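Local coordinates for mandelate racemase/muconate lactonizing protein (Thermobispora bispora, PDB 3VC5) that probably dehydrates D-glucarate to 5-dehydro-4-deoxy-D-glucarate with the help of magnesium, as an enolase-superfamily enzyme of the mandelate racemase type, at residues Cys289-Thr292 with Pro293-Pro297; Ile345-Ala348 with Ala349-Leu353. All coordinates share one frame; numbering follows the deposited sequence.

Contact 1: Cys289-Thr292 with Pro293-Pro297; sequences CVVT and PEHLP
A turn ahead of helix 296-302 brings the His295 ring back against Val291 and Thr292. The amide of Val291 N points at His295 ND1, 3.0 Å away, lying 10° out of the ring plane in a nearly straight bond (167°). ND1 therefore acts as acceptor, and the proton of a neutral ring is probably on NE2. Thr292 CG2 sits over one face of the same ring, 3.6 Å from its centroid, a CH-pi contact. With OG1 anti to the backbone N (chi1 -168°), this methyl is left in the slot between N and the carbonyl carbon, over the ring. Val291 CG2 reaches the CE1 corner of His295 at 3.4 Å.

The turn links barrel strand 284-286 to the next helix, in the strand-loop-helix succession of the enolase-superfamily barrel. His295 N closes it on Thr292 O at 3.0 Å, approaching from above the carbonyl plane. One water donates to Thr292 OG1 and accepts from Glu294 N, joining the two sides of the turn. Deeper in, Val290 CG1 meets Leu296 CD2 at 3.6 Å, their side chains crossing at about a right angle, and both residues rest against Trp315 of helix 312-315.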
ATOM      1  N   CYS A 289     -19.432   7.336  -3.383  1.00 20.18           N
ATOM      2  CA  CYS A 289     -19.270   8.036  -2.097  1.00 20.85           C
ATOM      3  C   CYS A 289     -17.882   7.800  -1.491  1.00 21.10           C
ATOM      4  O   CYS A 289     -17.531   8.411  -0.498  1.00 22.09           O
ATOM      5  CB  CYS A 289     -20.407   7.649  -1.112  1.00 22.62           C
ATOM      6  SG  CYS A 289     -20.364   5.961  -0.424  1.00 24.55           S
ATOM      7  N   VAL A 290     -17.133   6.843  -2.047  1.00 19.53           N
ATOM      8  CA  VAL A 290     -15.718   6.641  -1.679  1.00 19.70           C
ATOM      9  C   VAL A 290     -14.917   6.539  -2.964  1.00 20.17           C
ATOM     10  O   VAL A 290     -14.977   5.485  -3.647  1.00 20.90           O
ATOM     11  CB  VAL A 290     -15.532   5.347  -0.852  1.00 21.08           C
ATOM     12  CG1 VAL A 290     -14.066   5.142  -0.457  1.00 21.05           C
ATOM     13  CG2 VAL A 290     -16.436   5.376   0.402  1.00 24.90           C
ATOM     14  N   VAL A 291     -14.229   7.627  -3.327  1.00 21.83           N
ATOM     15  CA  VAL A 291     -13.580   7.690  -4.644  1.00 19.69           C
ATOM     16  C   VAL A 291     -12.180   8.304  -4.564  1.00 20.25           C
ATOM     17  O   VAL A 291     -11.548   8.551  -5.585  1.00 22.11           O
ATOM     18  CB  VAL A 291     -14.459   8.420  -5.717  1.00 19.29           C
ATOM     19  CG1 VAL A 291     -15.773   7.647  -5.968  1.00 21.11           C
ATOM     20  CG2 VAL A 291     -14.761   9.830  -5.251  1.00 20.71           C
ATOM     21  N   THR A 292     -11.727   8.607  -3.344  1.00 19.98           N
ATOM     22  CA  THR A 292     -10.384   9.165  -3.184  1.00 20.08           C
ATOM     23  C   THR A 292      -9.967   8.861  -1.733  1.00 20.69           C
ATOM     24  O   THR A 292     -10.827   8.580  -0.903  1.00 20.87           O
ATOM     25  CB  THR A 292     -10.384  10.690  -3.526  1.00 18.66           C
ATOM     26  OG1 THR A 292      -9.034  11.135  -3.625  1.00 20.26           O
ATOM     27  CG2 THR A 292     -11.090  11.533  -2.465  1.00 21.46           C
ATOM     28  N   PRO A 293      -8.668   8.837  -1.425  1.00 20.22           N
ATOM     29  CA  PRO A 293      -8.334   8.330  -0.089  1.00 20.23           C
ATOM     30  C   PRO A 293      -8.905   9.119   1.086  1.00 21.39           C
ATOM     31  O   PRO A 293      -9.193   8.526   2.137  1.00 22.42           O
ATOM     32  CB  PRO A 293      -6.777   8.349  -0.099  1.00 20.89           C
ATOM     33  CG  PRO A 293      -6.445   8.068  -1.574  1.00 21.66           C
ATOM     34  CD  PRO A 293      -7.456   8.945  -2.287  1.00 20.90           C
ATOM     35  N   GLU A 294      -9.129  10.412   0.918  1.00 21.36           N
ATOM     36  CA  GLU A 294      -9.661  11.263   1.991  0.50 20.54           C
ATOM     37  C   GLU A 294     -11.053  10.792   2.437  1.00 20.30           C
ATOM     38  O   GLU A 294     -11.522  11.169   3.497  1.00 21.87           O
ATOM     39  CB  GLU A 294      -9.750  12.730   1.539  0.50 24.66           C
ATOM     40  CG  GLU A 294      -8.445  13.539   1.656  0.50 30.84           C
ATOM     41  CD  GLU A 294      -8.640  15.044   1.428  0.50 50.52           C
ATOM     42  OE1 GLU A 294      -7.635  15.794   1.402  0.50 41.35           O
ATOM     43  OE2 GLU A 294      -9.804  15.483   1.282  0.50 58.87           O
ATOM     44  N   HIS A 295     -11.721  10.015   1.609  1.00 21.56           N
ATOM     45  CA  HIS A 295     -13.068   9.522   1.954  1.00 19.46           C
ATOM     46  C   HIS A 295     -13.034   8.314   2.891  1.00 21.60           C
ATOM     47  O   HIS A 295     -14.068   7.899   3.432  1.00 22.21           O
ATOM     48  CB  HIS A 295     -13.815   9.098   0.675  1.00 19.90           C
ATOM     49  CG  HIS A 295     -14.109  10.246  -0.244  1.00 21.21           C
ATOM     50  ND1 HIS A 295     -14.428  10.084  -1.573  1.00 21.00           N
ATOM     51  CD2 HIS A 295     -14.084  11.586  -0.025  1.00 24.22           C
ATOM     52  CE1 HIS A 295     -14.609  11.273  -2.130  1.00 19.62           C
ATOM     53  NE2 HIS A 295     -14.420  12.201  -1.202  1.00 20.98           N
ATOM     54  N   LEU A 296     -11.873   7.683   3.030  1.00 22.52           N
ATOM     55  CA  LEU A 296     -11.847   6.375   3.687  1.00 19.75           C
ATOM     56  C   LEU A 296     -12.061   6.433   5.208  1.00 21.54           C
ATOM     57  O   LEU A 296     -12.769   5.584   5.742  1.00 22.90           O
ATOM     58  CB  LEU A 296     -10.591   5.573   3.316  1.00 19.51           C
ATOM     59  CG  LEU A 296     -10.587   5.068   1.860  1.00 20.33           C
ATOM     60  CD1 LEU A 296      -9.145   4.793   1.367  1.00 24.12           C
ATOM     61  CD2 LEU A 296     -11.495   3.837   1.712  1.00 25.36           C
ATOM     62  N   PRO A 297     -11.492   7.440   5.901  1.00 20.31           N
ATOM     63  CA  PRO A 297     -11.766   7.424   7.351  1.00 22.67           C
ATOM     64  C   PRO A 297     -13.261   7.565   7.681  1.00 24.45           C
ATOM     65  O   PRO A 297     -13.760   6.840   8.561  1.00 23.39           O
ATOM     66  CB  PRO A 297     -10.960   8.610   7.877  1.00 22.84           C
ATOM     67  CG  PRO A 297      -9.758   8.686   6.927  1.00 21.92           C
ATOM     68  CD  PRO A 297     -10.367   8.331   5.546  1.00 20.31           C
TER
HETATM   69  O   HOH W   1      -8.037  12.127  -1.215  1.00 23.27           O

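Contact 2: Ile345-Ala348 with Ala349-Leu353; sequences ISLA and AMTHL
Leu347 O is gripped twice by Thr351, one turn further along helix 344-355, in a buried part of it. Thr351 N lies 3.0 Å and Thr351 OG1 2.8 Å from Leu347 O, the two donors arriving from opposite faces of the carbonyl plane. With chi1 at -61°, OG1 lies beside its own backbone N, which turns the hydroxyl back toward the carbonyl of Leu347; it also has a hydrogen bond with Tyr164 OH of barrel strand 161-169. A valine here would probably leave Leu347 O with the amide as its one donor from the next turn and the Tyr164 hydroxyl without this partner.

On the adjoining side of the helix, Met350 drapes over Ser346 O, which its CG approaches to 3.1 Å before the chain bends at chi3 (77°).

His352 can be followed outward from its backbone. CB lies 3.8 Å from Ala348 O, the carbonyl that takes the amide of His352 N, and CG is about as near. The ring then stands across the CA-CB-CG plane (chi2 -88°), bringing CD2 to 3.1 Å from Ala348 O, which meets the ring at its edge. On the other branch ND1, bonded to CG, is hydrogen-bonded to Ala151 N of helix 150-153; past CD2, NE2 is hydrogen-bonded to Leu397 O. A backbone amide must donate and a carbonyl must accept, which implies a neutral His352, probably with its proton on NE2.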
ATOM      1  N   ILE A 345      -5.442  -0.439 -23.694  1.00 22.34           N
ATOM      2  CA  ILE A 345      -4.369  -0.029 -22.776  1.00 22.61           C
ATOM      3  C   ILE A 345      -4.933  -0.083 -21.357  1.00 23.37           C
ATOM      4  O   ILE A 345      -4.348  -0.708 -20.460  1.00 22.62           O
ATOM      5  CB  ILE A 345      -3.840   1.362 -23.121  1.00 23.03           C
ATOM      6  CG1 ILE A 345      -3.127   1.307 -24.484  1.00 23.64           C
ATOM      7  CG2 ILE A 345      -2.913   1.898 -21.974  1.00 21.66           C
ATOM      8  CD1 ILE A 345      -2.996   2.705 -25.126  1.00 23.99           C
ATOM      9  N   SER A 346      -6.106   0.516 -21.175  1.00 20.45           N
ATOM     10  CA  SER A 346      -6.814   0.449 -19.873  1.00 22.44           C
ATOM     11  C   SER A 346      -7.119  -1.011 -19.519  1.00 21.86           C
ATOM     12  O   SER A 346      -6.929  -1.416 -18.380  1.00 21.61           O
ATOM     13  CB  SER A 346      -8.112   1.247 -19.896  1.00 22.56           C
ATOM     14  OG  SER A 346      -7.789   2.616 -19.781  1.00 21.90           O
ATOM     15  N   LEU A 347      -7.566  -1.812 -20.491  1.00 20.71           N
ATOM     16  CA  LEU A 347      -7.886  -3.228 -20.173  1.00 22.00           C
ATOM     17  C   LEU A 347      -6.637  -3.980 -19.715  1.00 17.83           C
ATOM     18  O   LEU A 347      -6.694  -4.748 -18.729  1.00 21.23           O
ATOM     19  CB  LEU A 347      -8.500  -3.978 -21.363  1.00 21.31           C
ATOM     20  CG  LEU A 347      -9.008  -5.401 -21.041  1.00 21.15           C
ATOM     21  CD1 LEU A 347     -10.062  -5.433 -19.956  1.00 23.58           C
ATOM     22  CD2 LEU A 347      -9.554  -6.049 -22.309  1.00 21.86           C
ATOM     23  N   ALA A 348      -5.489  -3.724 -20.358  1.00 21.28           N
ATOM     24  CA  ALA A 348      -4.236  -4.402 -19.956  1.00 21.99           C
ATOM     25  C   ALA A 348      -3.894  -3.957 -18.520  1.00 21.60           C
ATOM     26  O   ALA A 348      -3.563  -4.781 -17.665  1.00 22.12           O
ATOM     27  CB  ALA A 348      -3.108  -4.051 -20.884  1.00 22.81           C
ATOM     28  N   ALA A 349      -3.996  -2.646 -18.268  1.00 20.41           N
ATOM     29  CA  ALA A 349      -3.643  -2.119 -16.942  1.00 20.86           C
ATOM     30  C   ALA A 349      -4.566  -2.687 -15.847  1.00 19.99           C
ATOM     31  O   ALA A 349      -4.094  -3.105 -14.786  1.00 22.38           O
ATOM     32  CB  ALA A 349      -3.664  -0.624 -16.949  1.00 20.49           C
ATOM     33  N   MET A 350      -5.870  -2.702 -16.124  1.00 20.26           N
ATOM     34  CA  MET A 350      -6.852  -3.295 -15.223  1.00 20.83           C
ATOM     35  C   MET A 350      -6.509  -4.721 -14.887  1.00 20.78           C
ATOM     36  O   MET A 350      -6.629  -5.168 -13.735  1.00 22.55           O
ATOM     37  CB  MET A 350      -8.277  -3.201 -15.804  1.00 21.35           C
ATOM     38  CG  MET A 350      -8.769  -1.754 -15.954  1.00 21.95           C
ATOM     39  SD  MET A 350     -10.081  -1.594 -17.212  1.00 22.93           S
ATOM     40  CE  MET A 350     -11.485  -2.228 -16.335  1.00 22.94           C
ATOM     41  N   THR A 351      -6.109  -5.453 -15.916  1.00 21.29           N
ATOM     42  CA  THR A 351      -5.864  -6.878 -15.788  1.00 21.40           C
ATOM     43  C   THR A 351      -4.588  -7.177 -14.988  1.00 20.38           C
ATOM     44  O   THR A 351      -4.595  -8.041 -14.117  1.00 24.00           O
ATOM     45  CB  THR A 351      -5.843  -7.528 -17.188  1.00 21.31           C
ATOM     46  OG1 THR A 351      -7.132  -7.327 -17.796  1.00 22.27           O
ATOM     47  CG2 THR A 351      -5.521  -9.032 -17.110  1.00 24.46           C
ATOM     48  N   HIS A 352      -3.501  -6.455 -15.261  1.00 23.21           N
ATOM     49  CA  HIS A 352      -2.291  -6.648 -14.467  1.00 21.53           C
ATOM     50  C   HIS A 352      -2.540  -6.276 -13.012  1.00 21.68           C
ATOM     51  O   HIS A 352      -2.072  -6.978 -12.100  1.00 24.08           O
ATOM     52  CB  HIS A 352      -1.100  -5.811 -15.022  1.00 22.08           C
ATOM     53  CG  HIS A 352      -0.506  -6.386 -16.263  1.00 24.27           C
ATOM     54  ND1 HIS A 352       0.510  -7.319 -16.229  1.00 23.09           N
ATOM     55  CD2 HIS A 352      -0.753  -6.135 -17.575  1.00 24.15           C
ATOM     56  CE1 HIS A 352       0.840  -7.643 -17.472  1.00 23.16           C
ATOM     57  NE2 HIS A 352       0.091  -6.941 -18.306  1.00 24.03           N
ATOM     58  N   LEU A 353      -3.257  -5.171 -12.789  1.00 21.92           N
ATOM     59  CA  LEU A 353      -3.531  -4.750 -11.408  1.00 22.49           C
ATOM     60  C   LEU A 353      -4.345  -5.837 -10.688  1.00 22.15           C
ATOM     61  O   LEU A 353      -3.988  -6.297  -9.583  1.00 24.09           O
ATOM     62  CB  LEU A 353      -4.296  -3.418 -11.396  1.00 23.80           C
ATOM     63  CG  LEU A 353      -4.864  -2.965 -10.033  1.00 22.60           C
ATOM     64  CD1 LEU A 353      -3.743  -2.740  -8.989  1.00 23.80           C
ATOM     65  CD2 LEU A 353      -5.695  -1.701 -10.236  1.00 23.78           C
TER

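How the contacts relate
Contact 1 precedes contact 2 in the barrel domain, and the two do not touch: their centres are 23 Å apart and their nearest atoms about 13 Å. Helix 312-315 lies against both, with Trp315 and Tyr314 packing on 289-297 and His312 on Ala349 and Met350. Each also comes close to the catalytic region. The Val291 side chain is about 5 Å from that of Asn287, a magnesium-binding residue (no ion is bound to this chain in the model), and about 8 Å from that of His338, the predicted proton acceptor; Met350 is likewise about 8 Å from His338 but about 11 Å from Asn287. Through Leu296 and Pro297, contact 1 also packs on Thr330 and Phe331 of the second subunit, whereas contact 2 is buried within its own chain.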